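Local coordinates for DNA mismatch repair protein MutL (Aquifex aeolicus, PDB 6LZI), which binds and probably hydrolyses ATP through its Bergerat-fold ATPase domain as part of DNA mismatch repair, at residues I218-R226 and F291-E302. Sequence-based numbering, arbitrary orientation.
Sequences ITLRAFVSR and FLELVRELAGKE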
ATOM      1  N   ILE A 218       1.493  12.909 -23.764  1.00 69.70           N
ATOM      2  CA  ILE A 218       1.115  11.573 -23.319  1.00 68.08           C
ATOM      3  C   ILE A 218       2.378  10.735 -23.214  1.00 62.73           C
ATOM      4  O   ILE A 218       3.134  10.638 -24.185  1.00 63.21           O
ATOM      5  CB  ILE A 218       0.125  10.930 -24.306  1.00 73.54           C
ATOM      6  CG1 ILE A 218       0.117   9.411 -24.140  1.00 71.88           C
ATOM      7  CG2 ILE A 218       0.490  11.323 -25.750  1.00 77.03           C
ATOM      8  CD1 ILE A 218      -0.294   8.922 -22.779  1.00 67.41           C
ATOM      9  N   THR A 219       2.608  10.116 -22.051  1.00 58.06           N
ATOM     10  CA  THR A 219       3.842   9.362 -21.849  1.00 51.30           C
ATOM     11  C   THR A 219       3.551   7.967 -21.303  1.00 43.89           C
ATOM     12  O   THR A 219       2.768   7.812 -20.356  1.00 42.27           O
ATOM     13  CB  THR A 219       4.789  10.139 -20.929  1.00 55.01           C
ATOM     14  OG1 THR A 219       4.997  11.445 -21.493  1.00 58.89           O
ATOM     15  CG2 THR A 219       6.134   9.440 -20.829  1.00 52.69           C
ATOM     16  N   LEU A 220       4.190   6.959 -21.913  1.00 43.64           N
ATOM     17  CA  LEU A 220       4.066   5.558 -21.523  1.00 39.73           C
ATOM     18  C   LEU A 220       5.449   4.987 -21.246  1.00 36.21           C
ATOM     19  O   LEU A 220       6.395   5.235 -22.003  1.00 39.07           O
ATOM     20  CB  LEU A 220       3.389   4.735 -22.630  1.00 41.13           C
ATOM     21  CG  LEU A 220       2.027   5.180 -23.112  1.00 45.37           C
ATOM     22  CD1 LEU A 220       1.666   4.413 -24.404  1.00 45.63           C
ATOM     23  CD2 LEU A 220       0.958   5.002 -22.041  1.00 44.52           C
ATOM     24  N   ARG A 221       5.562   4.260 -20.148  1.00 35.54           N
ATOM     25  CA  ARG A 221       6.745   3.499 -19.793  1.00 36.28           C
ATOM     26  C   ARG A 221       6.233   2.141 -19.323  1.00 37.23           C
ATOM     27  O   ARG A 221       5.471   2.072 -18.340  1.00 32.79           O
ATOM     28  CB  ARG A 221       7.526   4.221 -18.684  1.00 35.73           C
ATOM     29  CG  ARG A 221       8.891   3.653 -18.320  1.00 34.95           C
ATOM     30  CD  ARG A 221       9.464   4.403 -17.120  1.00 35.93           C
ATOM     31  NE  ARG A 221      10.847   4.035 -16.908  1.00 42.29           N
ATOM     32  CZ  ARG A 221      11.610   4.474 -15.914  1.00 41.35           C
ATOM     33  NH1 ARG A 221      11.128   5.321 -14.997  1.00 45.89           N
ATOM     34  NH2 ARG A 221      12.862   4.042 -15.848  1.00 36.65           N
ATOM     35  N   ALA A 222       6.630   1.069 -20.015  1.00 36.27           N
ATOM     36  CA  ALA A 222       6.273  -0.266 -19.558  1.00 36.65           C
ATOM     37  C   ALA A 222       7.500  -1.122 -19.271  1.00 33.13           C
ATOM     38  O   ALA A 222       8.612  -0.868 -19.769  1.00 29.50           O
ATOM     39  CB  ALA A 222       5.379  -0.997 -20.566  1.00 35.58           C
ATOM     40  N   PHE A 223       7.263  -2.174 -18.496  1.00 29.34           N
ATOM     41  CA  PHE A 223       8.248  -3.223 -18.253  1.00 25.80           C
ATOM     42  C   PHE A 223       7.568  -4.521 -18.602  1.00 26.40           C
ATOM     43  O   PHE A 223       6.511  -4.808 -18.027  1.00 30.46           O
ATOM     44  CB  PHE A 223       8.707  -3.232 -16.778  1.00 24.47           C
ATOM     45  CG  PHE A 223       9.273  -1.898 -16.355  1.00 25.43           C
ATOM     46  CD1 PHE A 223       8.412  -0.864 -15.945  1.00 26.29           C
ATOM     47  CD2 PHE A 223      10.627  -1.640 -16.488  1.00 28.66           C
ATOM     48  CE1 PHE A 223       8.935   0.421 -15.617  1.00 28.50           C
ATOM     49  CE2 PHE A 223      11.141  -0.407 -16.192  1.00 28.61           C
ATOM     50  CZ  PHE A 223      10.289   0.646 -15.762  1.00 26.83           C
ATOM     51  N   VAL A 224       8.156  -5.284 -19.534  1.00 30.49           N
ATOM     52  CA  VAL A 224       7.509  -6.477 -20.073  1.00 31.37           C
ATOM     53  C   VAL A 224       8.410  -7.681 -19.842  1.00 33.20           C
ATOM     54  O   VAL A 224       9.635  -7.588 -19.974  1.00 38.72           O
ATOM     55  CB  VAL A 224       7.178  -6.316 -21.579  1.00 36.64           C
ATOM     56  CG1 VAL A 224       6.246  -5.147 -21.756  1.00 39.25           C
ATOM     57  CG2 VAL A 224       8.423  -6.107 -22.365  1.00 42.77           C
ATOM     58  N   SER A 225       7.807  -8.824 -19.502  1.00 34.25           N
ATOM     59  CA  SER A 225       8.561 -10.074 -19.446  1.00 33.64           C
ATOM     60  C   SER A 225       7.691 -11.159 -20.039  1.00 37.79           C
ATOM     61  O   SER A 225       6.559 -11.344 -19.568  1.00 37.78           O
ATOM     62  CB  SER A 225       8.939 -10.437 -18.013  1.00 35.47           C
ATOM     63  OG  SER A 225       9.668 -11.650 -17.972  1.00 42.80           O
ATOM     64  N   ARG A 226       8.219 -11.877 -21.023  1.00 43.41           N
ATOM     65  CA  ARG A 226       7.312 -12.563 -21.934  1.00 49.73           C
ATOM     66  C   ARG A 226       6.928 -13.974 -21.550  1.00 63.57           C
ATOM     67  O   ARG A 226       5.875 -14.451 -22.003  1.00 68.60           O
ATOM     68  CB  ARG A 226       7.887 -12.600 -23.345  1.00 50.17           C
ATOM     69  CG  ARG A 226       7.637 -11.305 -24.024  1.00 48.02           C
ATOM     70  CD  ARG A 226       7.743 -11.402 -25.503  1.00 47.51           C
ATOM     71  NE  ARG A 226       7.047 -10.261 -26.054  1.00 48.45           N
ATOM     72  CZ  ARG A 226       5.791 -10.288 -26.485  1.00 51.23           C
ATOM     73  NH1 ARG A 226       5.070 -11.408 -26.419  1.00 53.71           N
ATOM     74  NH2 ARG A 226       5.256  -9.183 -26.975  1.00 52.24           N
ATOM     75  N   PHE A 291      -4.706   7.055 -27.017  1.00 63.51           N
ATOM     76  CA  PHE A 291      -4.060   6.309 -25.941  1.00 63.85           C
ATOM     77  C   PHE A 291      -3.788   4.859 -26.331  1.00 63.77           C
ATOM     78  O   PHE A 291      -2.640   4.411 -26.295  1.00 57.97           O
ATOM     79  CB  PHE A 291      -4.906   6.353 -24.665  1.00 61.79           C
ATOM     80  CG  PHE A 291      -4.362   5.500 -23.524  1.00 56.88           C
ATOM     81  CD1 PHE A 291      -3.304   5.935 -22.743  1.00 56.39           C
ATOM     82  CD2 PHE A 291      -4.911   4.263 -23.239  1.00 53.49           C
ATOM     83  CE1 PHE A 291      -2.823   5.156 -21.695  1.00 53.95           C
ATOM     84  CE2 PHE A 291      -4.430   3.491 -22.209  1.00 53.28           C
ATOM     85  CZ  PHE A 291      -3.391   3.941 -21.435  1.00 52.05           C
ATOM     86  N   LEU A 292      -4.844   4.123 -26.702  1.00 65.13           N
ATOM     87  CA  LEU A 292      -4.678   2.694 -26.962  1.00 65.04           C
ATOM     88  C   LEU A 292      -3.862   2.458 -28.229  1.00 65.85           C
ATOM     89  O   LEU A 292      -3.161   1.441 -28.346  1.00 62.32           O
ATOM     90  CB  LEU A 292      -6.052   2.008 -27.032  1.00 67.36           C
ATOM     91  CG  LEU A 292      -6.761   1.768 -25.689  1.00 62.47           C
ATOM     92  CD1 LEU A 292      -8.246   1.413 -25.827  1.00 58.69           C
ATOM     93  CD2 LEU A 292      -6.038   0.688 -24.910  1.00 60.08           C
ATOM     94  N   GLU A 293      -3.916   3.409 -29.164  1.00 66.59           N
ATOM     95  CA  GLU A 293      -2.986   3.415 -30.286  1.00 69.63           C
ATOM     96  C   GLU A 293      -1.539   3.458 -29.800  1.00 66.83           C
ATOM     97  O   GLU A 293      -0.712   2.629 -30.200  1.00 66.19           O
ATOM     98  CB  GLU A 293      -3.292   4.604 -31.203  1.00 75.21           C
ATOM     99  CG  GLU A 293      -2.105   5.118 -32.007  1.00 80.65           C
ATOM    100  CD  GLU A 293      -2.505   6.159 -33.046  1.00 88.13           C
ATOM    101  OE1 GLU A 293      -3.711   6.486 -33.129  1.00 89.64           O
ATOM    102  OE2 GLU A 293      -1.612   6.643 -33.783  1.00 90.91           O
ATOM    103  N   LEU A 294      -1.210   4.417 -28.930  1.00 63.78           N
ATOM    104  CA  LEU A 294       0.179   4.543 -28.497  1.00 58.59           C
ATOM    105  C   LEU A 294       0.624   3.322 -27.696  1.00 53.79           C
ATOM    106  O   LEU A 294       1.804   2.955 -27.722  1.00 52.65           O
ATOM    107  CB  LEU A 294       0.372   5.831 -27.692  1.00 56.90           C
ATOM    108  CG  LEU A 294       1.830   6.264 -27.443  1.00 55.05           C
ATOM    109  CD1 LEU A 294       2.621   6.415 -28.730  1.00 56.67           C
ATOM    110  CD2 LEU A 294       1.920   7.546 -26.604  1.00 54.10           C
ATOM    111  N   VAL A 295      -0.308   2.651 -27.031  1.00 47.75           N
ATOM    112  CA  VAL A 295       0.035   1.414 -26.341  1.00 45.53           C
ATOM    113  C   VAL A 295       0.425   0.333 -27.339  1.00 50.95           C
ATOM    114  O   VAL A 295       1.424  -0.365 -27.154  1.00 52.10           O
ATOM    115  CB  VAL A 295      -1.128   0.964 -25.441  1.00 43.40           C
ATOM    116  CG1 VAL A 295      -0.855  -0.400 -24.877  1.00 48.27           C
ATOM    117  CG2 VAL A 295      -1.351   1.964 -24.320  1.00 40.39           C
ATOM    118  N   ARG A 296      -0.373   0.154 -28.408  1.00 52.74           N
ATOM    119  CA  ARG A 296       0.011  -0.840 -29.407  1.00 55.97           C
ATOM    120  C   ARG A 296       1.264  -0.409 -30.170  1.00 51.45           C
ATOM    121  O   ARG A 296       2.049  -1.259 -30.586  1.00 50.39           O
ATOM    122  CB  ARG A 296      -1.169  -1.151 -30.340  1.00 62.39           C
ATOM    123  CG  ARG A 296      -1.209  -0.477 -31.703  1.00 67.05           C
ATOM    124  CD  ARG A 296      -2.516  -0.860 -32.481  1.00 72.16           C
ATOM    125  NE  ARG A 296      -2.641  -2.308 -32.703  1.00 74.89           N
ATOM    126  CZ  ARG A 296      -3.577  -3.091 -32.162  1.00 76.36           C
ATOM    127  NH1 ARG A 296      -4.509  -2.577 -31.366  1.00 77.96           N
ATOM    128  NH2 ARG A 296      -3.587  -4.396 -32.420  1.00 75.29           N
ATOM    129  N   GLU A 297       1.497   0.896 -30.322  1.00 50.15           N
ATOM    130  CA  GLU A 297       2.778   1.373 -30.833  1.00 51.13           C
ATOM    131  C   GLU A 297       3.918   0.993 -29.887  1.00 46.09           C
ATOM    132  O   GLU A 297       4.971   0.500 -30.318  1.00 45.96           O
ATOM    133  CB  GLU A 297       2.698   2.893 -31.044  1.00 57.64           C
ATOM    134  CG  GLU A 297       4.036   3.646 -31.143  1.00 58.62           C
ATOM    135  CD  GLU A 297       3.866   5.032 -31.743  1.00 67.04           C
ATOM    136  OE1 GLU A 297       4.880   5.654 -32.115  1.00 70.50           O
ATOM    137  OE2 GLU A 297       2.712   5.493 -31.869  1.00 69.24           O
ATOM    138  N   LEU A 298       3.696   1.196 -28.591  1.00 47.27           N
ATOM    139  CA  LEU A 298       4.627   0.768 -27.553  1.00 42.96           C
ATOM    140  C   LEU A 298       4.935  -0.729 -27.637  1.00 46.42           C
ATOM    141  O   LEU A 298       6.087  -1.150 -27.446  1.00 43.05           O
ATOM    142  CB  LEU A 298       4.013   1.136 -26.211  1.00 45.46           C
ATOM    143  CG  LEU A 298       4.641   0.952 -24.849  1.00 44.10           C
ATOM    144  CD1 LEU A 298       4.660  -0.513 -24.464  1.00 50.69           C
ATOM    145  CD2 LEU A 298       6.013   1.569 -24.798  1.00 38.42           C
ATOM    146  N   ALA A 299       3.919  -1.557 -27.910  1.00 46.02           N
ATOM    147  CA  ALA A 299       4.108  -3.005 -27.921  1.00 43.32           C
ATOM    148  C   ALA A 299       5.028  -3.492 -29.034  1.00 43.11           C
ATOM    149  O   ALA A 299       5.370  -4.682 -29.052  1.00 49.12           O
ATOM    150  CB  ALA A 299       2.755  -3.727 -28.026  1.00 43.22           C
ATOM    151  N   GLY A 300       5.396  -2.651 -29.998  1.00 44.68           N
ATOM    152  CA  GLY A 300       6.245  -3.079 -31.082  1.00 48.92           C
ATOM    153  C   GLY A 300       7.689  -2.740 -30.830  1.00 45.01           C
ATOM    154  O   GLY A 300       8.543  -3.049 -31.673  1.00 42.52           O
ATOM    155  N   LYS A 301       7.991  -2.171 -29.659  1.00 46.43           N
ATOM    156  CA  LYS A 301       9.275  -1.540 -29.418  1.00 48.28           C
ATOM    157  C   LYS A 301      10.276  -2.450 -28.724  1.00 46.28           C
ATOM    158  O   LYS A 301      11.381  -1.993 -28.427  1.00 45.81           O
ATOM    159  CB  LYS A 301       9.094  -0.261 -28.595  1.00 43.66           C
ATOM    160  CG  LYS A 301       8.714   1.046 -29.306  1.00 45.44           C
ATOM    161  CD  LYS A 301       8.302   0.852 -30.729  1.00 51.20           C
ATOM    162  CE  LYS A 301       9.530   1.046 -31.666  1.00 59.94           C
ATOM    163  NZ  LYS A 301       9.375   0.496 -33.049  1.00 59.53           N
ATOM    164  N   GLU A 302       9.934  -3.719 -28.469  1.00 41.55           N
ATOM    165  CA  GLU A 302      10.916  -4.637 -27.900  1.00 43.60           C
ATOM    166  C   GLU A 302      12.117  -4.848 -28.823  1.00 43.20           C
ATOM    167  O   GLU A 302      12.012  -4.881 -30.055  1.00 44.47           O
ATOM    168  CB  GLU A 302      10.302  -5.991 -27.593  1.00 47.30           C
ATOM    169  CG  GLU A 302       9.257  -5.964 -26.525  1.00 44.33           C
ATOM    170  CD  GLU A 302       8.449  -7.228 -26.548  1.00 49.05           C
ATOM    171  OE1 GLU A 302       8.683  -8.092 -25.670  1.00 44.10           O
ATOM    172  OE2 GLU A 302       7.617  -7.367 -27.474  1.00 45.60           O
TER
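With CG set opposite the carbonyl carbon in both residues (chi1 -81° in Arg226, -65° in Glu302), Glu302 extended beyond CG and Arg226 extended as far as NE, where its guanidinium turns across, the guanidinium of Arg226 meets the carboxylate of Glu302. The grip is side-on and two-nitrogen: Arg226 NE gives a fairly straight bond of 2.7 Å to the syn lone pair of Glu302 OE1, while Arg226 NH2 reaches Glu302 OE2 at 3.0 Å, from the syn side but tilted out of the carboxylate plane. Both oxygens lie close to the guanidinium plane, yet the two flat groups are turned 31° apart, a twisted version of the familiar bidentate pair. Val224 CG2 lies 3.9 Å from Glu302 OE1, bringing a methyl against the carboxylate.

Further along, the side-chain contacts become apolar. Leu220 carries them: CD1 sits 3.6 Å from Leu294 CG and also touches Val295 CG2, while CD2 approaches Phe291 CE1 obliquely at 3.8 Å. The side chains of Ile218 and Leu294 run past one another in opposite senses, with Ile218 CG1 against Leu294 CD2, and Ala222 CB meets Leu298 CD1 at 4.0 Å. Leu220 and Ala222 thus join strand 219-225 to helix 292-298 in the S5-like domain that accompanies the Bergerat ATPase domain. On strand 209-213, Leu211 adds to the cover of Leu298.

Replacing Glu302 by an alanine would probably leave the Arg226 charge without this mate and its guanidinium freer to turn. The chemistry implies a division of labour: largely buried hydrocarbon joins strand to helix, whereas a charge pair at the more exposed end ties down the segment following the helix.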